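Local coordinates for inosine-uridine nucleoside N-ribohydrolase (Xanthomonas oryzae pv. oryzae, PDB 4KL0), which binds calcium and probably hydrolyses N-glycosidic bonds of nucleosides, although its exact role as a bacterial effector remains unestablished, at residues 34-39 against 74-79; 68-73 against 94-99; 81-86 against 118-123. One frame throughout, in Å; residues are numbered along the deposited sequence.

Contact 1: 34-39 against 74-79; sequences TDPNKD and SQRAQL. With CA (calcium ion), chain B.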
loop_
_atom_site.group_PDB
_atom_site.type_symbol
_atom_site.label_atom_id
_atom_site.label_comp_id
_atom_site.label_asym_id
_atom_site.label_seq_id
_atom_site.Cartn_x
_atom_site.Cartn_y
_atom_site.Cartn_z
ATOM N N THR A 34 3.342 -6.201 2.370
ATOM C CA THR A 34 2.038 -6.010 1.698
ATOM C C THR A 34 1.108 -7.212 1.858
ATOM O O THR A 34 1.556 -8.304 2.227
ATOM C CB THR A 34 2.330 -5.773 0.225
ATOM O OG1 THR A 34 1.129 -5.606 -0.540
ATOM C CG2 THR A 34 3.112 -6.919 -0.373
ATOM N N ASP A 35 -0.204 -6.989 1.711
ATOM C CA ASP A 35 -1.230 -8.026 1.964
ATOM C C ASP A 35 -2.289 -7.953 0.863
ATOM O O ASP A 35 -3.432 -7.621 1.119
ATOM C CB ASP A 35 -1.874 -7.857 3.359
ATOM C CG ASP A 35 -2.455 -6.441 3.599
ATOM O OD1 ASP A 35 -2.341 -5.566 2.700
ATOM O OD2 ASP A 35 -3.091 -6.250 4.685
ATOM N N PRO A 36 -1.898 -8.310 -0.351
ATOM C CA PRO A 36 -2.812 -8.047 -1.499
ATOM C C PRO A 36 -4.027 -8.997 -1.568
ATOM O O PRO A 36 -4.082 -10.108 -0.970
ATOM C CB PRO A 36 -1.909 -8.294 -2.714
ATOM C CG PRO A 36 -0.899 -9.367 -2.227
ATOM C CD PRO A 36 -0.601 -8.872 -0.786
ATOM N N ASN A 37 -4.988 -8.523 -2.350
ATOM C CA ASN A 37 -6.208 -9.292 -2.703
ATOM C C ASN A 37 -7.225 -9.462 -1.579
ATOM O O ASN A 37 -8.030 -10.391 -1.611
ATOM C CB ASN A 37 -5.868 -10.610 -3.373
ATOM C CG ASN A 37 -6.991 -11.079 -4.280
ATOM O OD1 ASN A 37 -7.564 -10.258 -5.013
ATOM N ND2 ASN A 37 -7.329 -12.389 -4.231
ATOM N N LYS A 38 -7.208 -8.583 -0.584
ATOM C CA LYS A 38 -8.420 -8.449 0.240
ATOM C C LYS A 38 -9.132 -7.134 -0.074
ATOM O O LYS A 38 -10.277 -6.903 0.342
ATOM C CB LYS A 38 -8.159 -8.637 1.752
ATOM C CG LYS A 38 -7.004 -7.883 2.398
ATOM C CD LYS A 38 -7.364 -6.426 2.758
ATOM C CE LYS A 38 -6.193 -5.743 3.562
ATOM N NZ LYS A 38 -6.578 -4.312 3.836
ATOM N N ASP A 39 -8.472 -6.301 -0.866
ATOM C CA ASP A 39 -9.057 -5.046 -1.373
ATOM C C ASP A 39 -8.195 -4.624 -2.578
ATOM O O ASP A 39 -7.237 -5.312 -2.893
ATOM C CB ASP A 39 -9.135 -3.988 -0.270
ATOM C CG ASP A 39 -7.775 -3.598 0.338
ATOM O OD1 ASP A 39 -6.721 -3.672 -0.331
ATOM O OD2 ASP A 39 -7.813 -3.193 1.545
ATOM N N SER A 74 0.771 -17.640 1.271
ATOM C CA SER A 74 1.314 -18.093 -0.026
ATOM C C SER A 74 0.413 -17.757 -1.200
ATOM O O SER A 74 0.900 -17.348 -2.261
ATOM C CB SER A 74 1.602 -19.605 0.006
ATOM O OG SER A 74 2.760 -19.853 0.836
ATOM N N GLN A 75 -0.912 -17.860 -1.016
ATOM C CA GLN A 75 -1.838 -17.494 -2.091
ATOM C C GLN A 75 -1.664 -15.997 -2.431
ATOM O O GLN A 75 -1.630 -15.618 -3.585
ATOM C CB GLN A 75 -3.314 -17.792 -1.724
ATOM C CG GLN A 75 -3.608 -19.223 -1.324
ATOM C CD GLN A 75 -3.010 -20.199 -2.314
ATOM O OE1 GLN A 75 -3.195 -20.072 -3.539
ATOM N NE2 GLN A 75 -2.230 -21.169 -1.793
ATOM N N ARG A 76 -1.558 -15.155 -1.409
ATOM C CA ARG A 76 -1.353 -13.736 -1.643
ATOM C C ARG A 76 -0.031 -13.480 -2.342
ATOM O O ARG A 76 0.010 -12.664 -3.250
ATOM C CB ARG A 76 -1.436 -12.947 -0.327
ATOM C CG ARG A 76 -2.760 -13.006 0.357
ATOM C CD ARG A 76 -2.795 -11.988 1.541
ATOM N NE ARG A 76 -3.862 -12.318 2.480
ATOM C CZ ARG A 76 -5.157 -12.166 2.253
ATOM N NH1 ARG A 76 -5.605 -11.655 1.059
ATOM N NH2 ARG A 76 -6.033 -12.505 3.201
ATOM N N ALA A 77 1.031 -14.199 -1.951
ATOM C CA ALA A 77 2.328 -14.001 -2.555
ATOM C C ALA A 77 2.311 -14.440 -4.034
ATOM O O ALA A 77 2.889 -13.795 -4.872
ATOM C CB ALA A 77 3.408 -14.802 -1.773
ATOM N N GLN A 78 1.655 -15.550 -4.320
ATOM C CA GLN A 78 1.482 -16.001 -5.682
ATOM C C GLN A 78 0.721 -14.979 -6.483
ATOM O O GLN A 78 1.051 -14.739 -7.646
ATOM C CB GLN A 78 0.756 -17.324 -5.717
ATOM C CG GLN A 78 1.638 -18.503 -5.181
ATOM C CD GLN A 78 0.835 -19.774 -5.103
ATOM O OE1 GLN A 78 0.122 -20.110 -6.050
ATOM N NE2 GLN A 78 0.910 -20.478 -3.977
ATOM N N LEU A 79 -0.325 -14.375 -5.910
ATOM C CA LEU A 79 -0.988 -13.300 -6.637
ATOM C C LEU A 79 -0.096 -12.062 -6.896
ATOM O O LEU A 79 -0.117 -11.509 -7.969
ATOM C CB LEU A 79 -2.270 -12.901 -5.904
ATOM C CG LEU A 79 -3.045 -11.723 -6.449
ATOM C CD1 LEU A 79 -4.438 -11.947 -6.103
ATOM C CD2 LEU A 79 -2.553 -10.402 -5.813
HETATM CA CA CA B . -2.659 -3.137 2.273
HETATM O O HOH W 1 -3.743 -3.774 4.544
HETATM O O HOH W 2 -5.061 -2.565 1.981
HETATM O O HOH W 3 -3.180 -0.979 3.803
#

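Contact 2: 68-73 against 94-99; sequences GDADMR and VARGQD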
loop_
_atom_site.group_PDB
_atom_site.type_symbol
_atom_site.label_atom_id
_atom_site.label_comp_id
_atom_site.label_asym_id
_atom_site.label_seq_id
_atom_site.Cartn_x
_atom_site.Cartn_y
_atom_site.Cartn_z
ATOM N N GLY A 68 -3.066 -13.702 7.083
ATOM C CA GLY A 68 -3.594 -15.052 6.985
ATOM C C GLY A 68 -2.613 -16.079 7.541
ATOM O O GLY A 68 -1.476 -15.783 7.944
ATOM N N ASP A 69 -3.080 -17.316 7.533
ATOM C CA ASP A 69 -2.188 -18.436 7.887
ATOM C C ASP A 69 -1.178 -18.718 6.786
ATOM O O ASP A 69 -1.185 -18.040 5.742
ATOM C CB ASP A 69 -3.037 -19.647 8.307
ATOM C CG ASP A 69 -3.747 -20.358 7.145
ATOM O OD1 ASP A 69 -3.595 -20.032 5.944
ATOM O OD2 ASP A 69 -4.502 -21.302 7.462
ATOM N N ALA A 70 -0.300 -19.707 6.976
ATOM C CA ALA A 70 0.789 -19.875 6.027
ATOM C C ALA A 70 0.308 -20.092 4.605
ATOM O O ALA A 70 0.841 -19.517 3.672
ATOM C CB ALA A 70 1.683 -21.039 6.430
ATOM N N ASP A 71 -0.709 -20.911 4.437
ATOM C CA ASP A 71 -1.147 -21.162 3.057
ATOM C C ASP A 71 -1.809 -19.911 2.453
ATOM O O ASP A 71 -1.651 -19.633 1.265
ATOM C CB ASP A 71 -2.098 -22.341 2.973
ATOM C CG ASP A 71 -2.544 -22.606 1.548
ATOM O OD1 ASP A 71 -1.646 -22.834 0.675
ATOM O OD2 ASP A 71 -3.766 -22.503 1.301
ATOM N N MET A 72 -2.528 -19.158 3.268
ATOM C CA MET A 72 -3.148 -17.913 2.733
ATOM C C MET A 72 -2.063 -16.948 2.294
ATOM O O MET A 72 -2.190 -16.283 1.221
ATOM C CB MET A 72 -4.008 -17.244 3.793
ATOM C CG MET A 72 -4.713 -15.931 3.346
ATOM S SD MET A 72 -5.743 -16.088 1.757
ATOM C CE MET A 72 -7.054 -17.050 2.318
ATOM N N ARG A 73 -1.028 -16.786 3.131
ATOM C CA ARG A 73 0.063 -15.877 2.768
ATOM C C ARG A 73 0.705 -16.334 1.484
ATOM O O ARG A 73 1.083 -15.537 0.625
ATOM C CB ARG A 73 1.092 -15.743 3.915
ATOM C CG ARG A 73 0.459 -15.160 5.151
ATOM C CD ARG A 73 1.591 -14.788 6.170
ATOM N NE ARG A 73 2.508 -15.917 6.480
ATOM C CZ ARG A 73 2.301 -16.832 7.436
ATOM N NH1 ARG A 73 1.179 -16.871 8.144
ATOM N NH2 ARG A 73 3.239 -17.757 7.639
ATOM N N VAL A 94 9.459 -12.170 -4.529
ATOM C CA VAL A 94 8.318 -12.227 -3.626
ATOM C C VAL A 94 8.460 -13.412 -2.681
ATOM O O VAL A 94 8.668 -14.600 -3.105
ATOM C CB VAL A 94 7.002 -12.334 -4.390
ATOM C CG1 VAL A 94 5.822 -12.333 -3.458
ATOM C CG2 VAL A 94 6.881 -11.206 -5.438
ATOM N N ALA A 95 8.254 -13.128 -1.398
ATOM C CA ALA A 95 8.354 -14.169 -0.379
ATOM C C ALA A 95 7.145 -14.143 0.586
ATOM O O ALA A 95 6.610 -13.044 0.894
ATOM C CB ALA A 95 9.630 -13.963 0.408
ATOM N N ARG A 96 6.702 -15.308 1.062
ATOM C CA ARG A 96 5.701 -15.408 2.103
ATOM C C ARG A 96 6.312 -14.987 3.460
ATOM O O ARG A 96 7.378 -15.499 3.848
ATOM C CB ARG A 96 5.278 -16.888 2.202
ATOM C CG ARG A 96 4.631 -17.256 3.489
ATOM C CD ARG A 96 4.106 -18.670 3.501
ATOM N NE ARG A 96 4.966 -19.654 4.117
ATOM C CZ ARG A 96 4.777 -20.958 3.933
ATOM N NH1 ARG A 96 5.569 -21.846 4.529
ATOM N NH2 ARG A 96 3.769 -21.365 3.141
ATOM N N GLY A 97 5.606 -14.151 4.230
ATOM C CA GLY A 97 6.033 -13.784 5.558
ATOM C C GLY A 97 5.809 -14.889 6.581
ATOM O O GLY A 97 5.313 -15.976 6.257
ATOM N N GLN A 98 6.213 -14.634 7.811
ATOM C CA GLN A 98 6.095 -15.648 8.869
ATOM C C GLN A 98 4.757 -15.665 9.650
ATOM O O GLN A 98 3.911 -14.755 9.552
ATOM C CB GLN A 98 7.260 -15.467 9.840
ATOM C CG GLN A 98 7.082 -14.262 10.745
ATOM C CD GLN A 98 8.189 -14.093 11.774
ATOM O OE1 GLN A 98 7.937 -14.162 12.999
ATOM N NE2 GLN A 98 9.400 -13.841 11.298
ATOM N N ASP A 99 4.544 -16.710 10.447
ATOM C CA ASP A 99 3.338 -16.833 11.222
ATOM C C ASP A 99 3.207 -15.739 12.278
ATOM O O ASP A 99 4.190 -15.243 12.817
ATOM C CB ASP A 99 3.360 -18.176 11.958
ATOM C CG ASP A 99 2.909 -19.352 11.070
ATOM O OD1 ASP A 99 2.348 -19.143 9.952
ATOM O OD2 ASP A 99 3.109 -20.517 11.531
HETATM O O HOH W 4 -0.028 -20.708 9.738
#

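Contact 3: 81-86 against 118-123; sequences KGVFDR and AALRAA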
loop_
_atom_site.group_PDB
_atom_site.type_symbol
_atom_site.label_atom_id
_atom_site.label_comp_id
_atom_site.label_asym_id
_atom_site.label_seq_id
_atom_site.Cartn_x
_atom_site.Cartn_y
_atom_site.Cartn_z
ATOM N N LYS A 81 3.107 -12.019 -7.166
ATOM C CA LYS A 81 4.097 -12.340 -8.176
ATOM C C LYS A 81 3.448 -12.427 -9.568
ATOM O O LYS A 81 4.010 -11.917 -10.559
ATOM C CB LYS A 81 4.821 -13.623 -7.751
ATOM C CG LYS A 81 5.852 -14.135 -8.781
ATOM C CD LYS A 81 7.037 -13.207 -8.826
ATOM C CE LYS A 81 8.183 -13.806 -9.628
ATOM N NZ LYS A 81 9.232 -12.782 -9.715
ATOM N N GLY A 82 2.244 -12.997 -9.635
ATOM C CA GLY A 82 1.451 -12.938 -10.865
ATOM C C GLY A 82 1.214 -11.537 -11.420
ATOM O O GLY A 82 1.242 -11.316 -12.646
ATOM N N VAL A 83 0.963 -10.572 -10.531
ATOM C CA VAL A 83 0.778 -9.200 -10.951
ATOM C C VAL A 83 2.089 -8.562 -11.402
ATOM O O VAL A 83 2.143 -7.966 -12.488
ATOM C CB VAL A 83 0.127 -8.368 -9.837
ATOM C CG1 VAL A 83 0.168 -6.844 -10.164
ATOM C CG2 VAL A 83 -1.314 -8.842 -9.583
ATOM N N PHE A 84 3.174 -8.764 -10.649
ATOM C CA PHE A 84 4.480 -8.256 -11.114
ATOM C C PHE A 84 4.874 -8.810 -12.498
ATOM O O PHE A 84 5.370 -8.061 -13.327
ATOM C CB PHE A 84 5.567 -8.506 -10.072
ATOM C CG PHE A 84 5.346 -7.760 -8.799
ATOM C CD1 PHE A 84 5.138 -6.373 -8.802
ATOM C CD2 PHE A 84 5.353 -8.451 -7.609
ATOM C CE1 PHE A 84 4.911 -5.700 -7.566
ATOM C CE2 PHE A 84 5.131 -7.812 -6.377
ATOM C CZ PHE A 84 4.938 -6.439 -6.381
ATOM N N ASP A 85 4.591 -10.086 -12.715
ATOM C CA ASP A 85 4.862 -10.715 -14.023
ATOM C C ASP A 85 4.098 -10.006 -15.159
ATOM O O ASP A 85 4.661 -9.664 -16.220
ATOM C CB ASP A 85 4.443 -12.179 -13.989
ATOM C CG ASP A 85 5.375 -13.069 -13.171
ATOM O OD1 ASP A 85 6.522 -12.670 -12.810
ATOM O OD2 ASP A 85 4.923 -14.208 -12.911
ATOM N N ARG A 86 2.816 -9.724 -14.930
ATOM C CA ARG A 86 1.941 -9.036 -15.928
ATOM C C ARG A 86 2.243 -7.541 -16.097
ATOM O O ARG A 86 1.818 -6.891 -17.051
ATOM C CB ARG A 86 0.492 -9.244 -15.522
ATOM C CG ARG A 86 0.131 -10.710 -15.647
ATOM C CD ARG A 86 -1.247 -10.995 -15.064
ATOM N NE ARG A 86 -1.707 -12.373 -15.310
ATOM C CZ ARG A 86 -1.312 -13.452 -14.633
ATOM N NH1 ARG A 86 -0.364 -13.398 -13.716
ATOM N NH2 ARG A 86 -1.832 -14.642 -14.940
ATOM N N ALA A 118 -7.923 -14.992 -8.106
ATOM C CA ALA A 118 -7.544 -16.417 -8.201
ATOM C C ALA A 118 -6.745 -16.753 -9.474
ATOM O O ALA A 118 -5.708 -17.408 -9.414
ATOM C CB ALA A 118 -8.765 -17.276 -8.104
ATOM N N ALA A 119 -7.215 -16.292 -10.627
ATOM C CA ALA A 119 -6.579 -16.635 -11.905
ATOM C C ALA A 119 -5.330 -15.839 -12.164
ATOM O O ALA A 119 -4.670 -16.019 -13.202
ATOM C CB ALA A 119 -7.568 -16.394 -13.055
ATOM N N LEU A 120 -5.002 -14.905 -11.281
ATOM C CA LEU A 120 -3.785 -14.147 -11.493
ATOM C C LEU A 120 -2.578 -14.774 -10.790
ATOM O O LEU A 120 -1.454 -14.317 -10.971
ATOM C CB LEU A 120 -3.961 -12.667 -11.105
ATOM C CG LEU A 120 -4.784 -11.803 -12.071
ATOM C CD1 LEU A 120 -4.590 -10.321 -11.761
ATOM C CD2 LEU A 120 -4.359 -12.071 -13.476
ATOM N N ARG A 121 -2.784 -15.828 -10.001
ATOM C CA ARG A 121 -1.688 -16.374 -9.217
ATOM C C ARG A 121 -0.595 -17.006 -10.082
ATOM O O ARG A 121 -0.896 -17.777 -11.014
ATOM C CB ARG A 121 -2.193 -17.433 -8.258
ATOM C CG ARG A 121 -2.995 -16.845 -7.082
ATOM C CD ARG A 121 -3.570 -17.964 -6.247
ATOM N NE ARG A 121 -4.680 -18.602 -6.938
ATOM C CZ ARG A 121 -5.510 -19.487 -6.387
ATOM N NH1 ARG A 121 -5.369 -19.874 -5.095
ATOM N NH2 ARG A 121 -6.504 -19.970 -7.138
ATOM N N ALA A 122 0.659 -16.695 -9.774
ATOM C CA ALA A 122 1.789 -17.412 -10.378
ATOM C C ALA A 122 1.791 -18.798 -9.726
ATOM O O ALA A 122 1.055 -19.040 -8.750
ATOM C CB ALA A 122 3.077 -16.711 -10.098
ATOM N N ALA A 123 2.594 -19.721 -10.248
ATOM C CA ALA A 123 2.767 -21.034 -9.597
ATOM C C ALA A 123 3.419 -20.919 -8.198
ATOM O O ALA A 123 4.208 -19.982 -7.953
ATOM C CB ALA A 123 3.606 -21.948 -10.492
#

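Contact 1: 34-39 against 74-79
The carbonyl oxygen of Pro36 receives Arg76 NH1 at 3.0 Å, the one direct hydrogen bond between the calcium-binding loop 34-39 and helix residues 74-79. The bond is fairly straight, 155° at the hydrogen, and the acceptor lies in the guanidinium plane, though the donor is tilted from the plane of the carbonyl. Arg76 reaches it with a chain extended from CG to NE, so that its methylenes also run past the same oxygen, Arg76 CD coming within 3.4 Å of Pro36 O. The rest of the guanidinium is held by backbone carbonyls elsewhere: NE donates to Leu67 O, and NH2 to His110 O and Lys112 O. A buried charge is thus gripped through all three nitrogens.

Leu79 adds the packing, apolar against Pro36 and set against the amide of Asn37. Leu79 CD2 meets Pro36 CB at 3.8 Å, while Leu79 CD1 lies 3.3 Å from Asn37 CG; the leucine and asparagine side chains cross at about a right angle. The amide oxygen of Asn37 is bonded to Tyr252. On the metal side, Asp35 OD1 binds calcium at 2.5 Å, and OD2 accepts from water 1, itself a calcium ligand; the side chains of Asp42 and Asp318 and the carbonyl oxygen of Ile151 are further ligands.

The loop follows strand 28-34 and leads to helix 41-54; Pro36 packs between that helix, strand 58-65 and helix 70-86.

Contact 2: 68-73 against 94-99
Arg96, at the end of strand 93-96, lays its CG 3.9 Å from Arg73 CB and then bends at chi3, which brings the guanidinium over the methyl of Ala70, CB lying against one face. NH2 of Arg96 is bonded to Ser74 OG, one turn further along the helix. Gly97 follows with its carbonyl: Arg73 NE donates to Gly97 O at 2.8 Å, from above the carbonyl plane, and NH2 adds a weak bond to the same oxygen. The helix and the strand belong to a beta-alpha-beta unit, strand 58-65, helix 70-86, strand 93-96, and the contact ties the start of the helix to the chain just leaving strand 93-96. Gln98 comes next, its carbonyl oxygen 3.4 Å above the centre of the Arg73 guanidinium, while Ala70 CA lies on the opposite face, so the flat group is sandwiched. Asp99 closes the set with a salt bridge in which Asp99 OD1 alone takes Arg73 NH2 at 2.8 Å and Arg73 NH1 at 3.1 Å, the carboxylate standing 86° to the guanidinium. OD1 turns its anti lone pair to NH1, whereas NH2 comes from above the carboxylate plane; Arg73 NH1 also donates to Gly68 O. A water joins Asp99 OD1 to Ala70 N, at the first turn of the helix.

Contact 3: 81-86 against 118-123
Leu120 lays its CD2 methyl over one face of the Arg86 guanidinium, toward the rim, 3.2 Å from Arg86 NE. Arg86 owes this position to its chain: CG stands anti to the carbonyl carbon (chi1 -66°), and from there the side chain runs extended to NE and out across the helix surface. A turn about the NE-CZ end of the chain (chi4 78°) then brings Arg86 NH1 to Gly82 O, one turn earlier, at 2.8 Å and 158°, with the acceptor in the guanidinium plane. Gly82 O also accepts the helical bond from Arg86 N, and the two donors arrive from opposite faces of the carbonyl plane. Arg86 NH1 also lies 3.1 Å from Leu120 O.

The branches of Leu120 divide the work: CD2 rests on the arginine near NE, whereas Leu120 CD1 meets Val83 CG2 at 4.2 Å. Close by, the backbones nearly touch. Gly82 CA carries a C-H...O contact to Leu120 O at 3.2 Å, an approach that the absence of a side chain at Gly82 permits. The methyl of Ala122 settles against the same turn, with Lys81 CG 4.0 Å from Ala122 CB; the lysine amine leads away to Val92 O.

Chemically, the arginine is fixed by its own helix and offers the weakly hydrated face of its charged guanidinium to the loop. The clear interactions between the two segments are packing and a C-H...O contact, while the backbone of Ala122 is bonded to Gln78 of the same helix.

How the contacts relate
All three contacts draw on helix 70-86, taken at its start by contact 2, in the middle by contact 1 and at its end by contact 3. Contact 1 is the buried one, next to the calcium site; contacts 2 and 3 are partly buried and lie farther from the chain's centre. Each features an arginine of the helix that donates to backbone oxygens; contact 2 adds a carboxylate to these, and contact 3 a methyl on the guanidinium face. Contacts 1 and 3 are stitched together through Gln75 with Arg121 and through Gln78 with Ala122. Val94 packs on Phe84 between contacts 2 and 3.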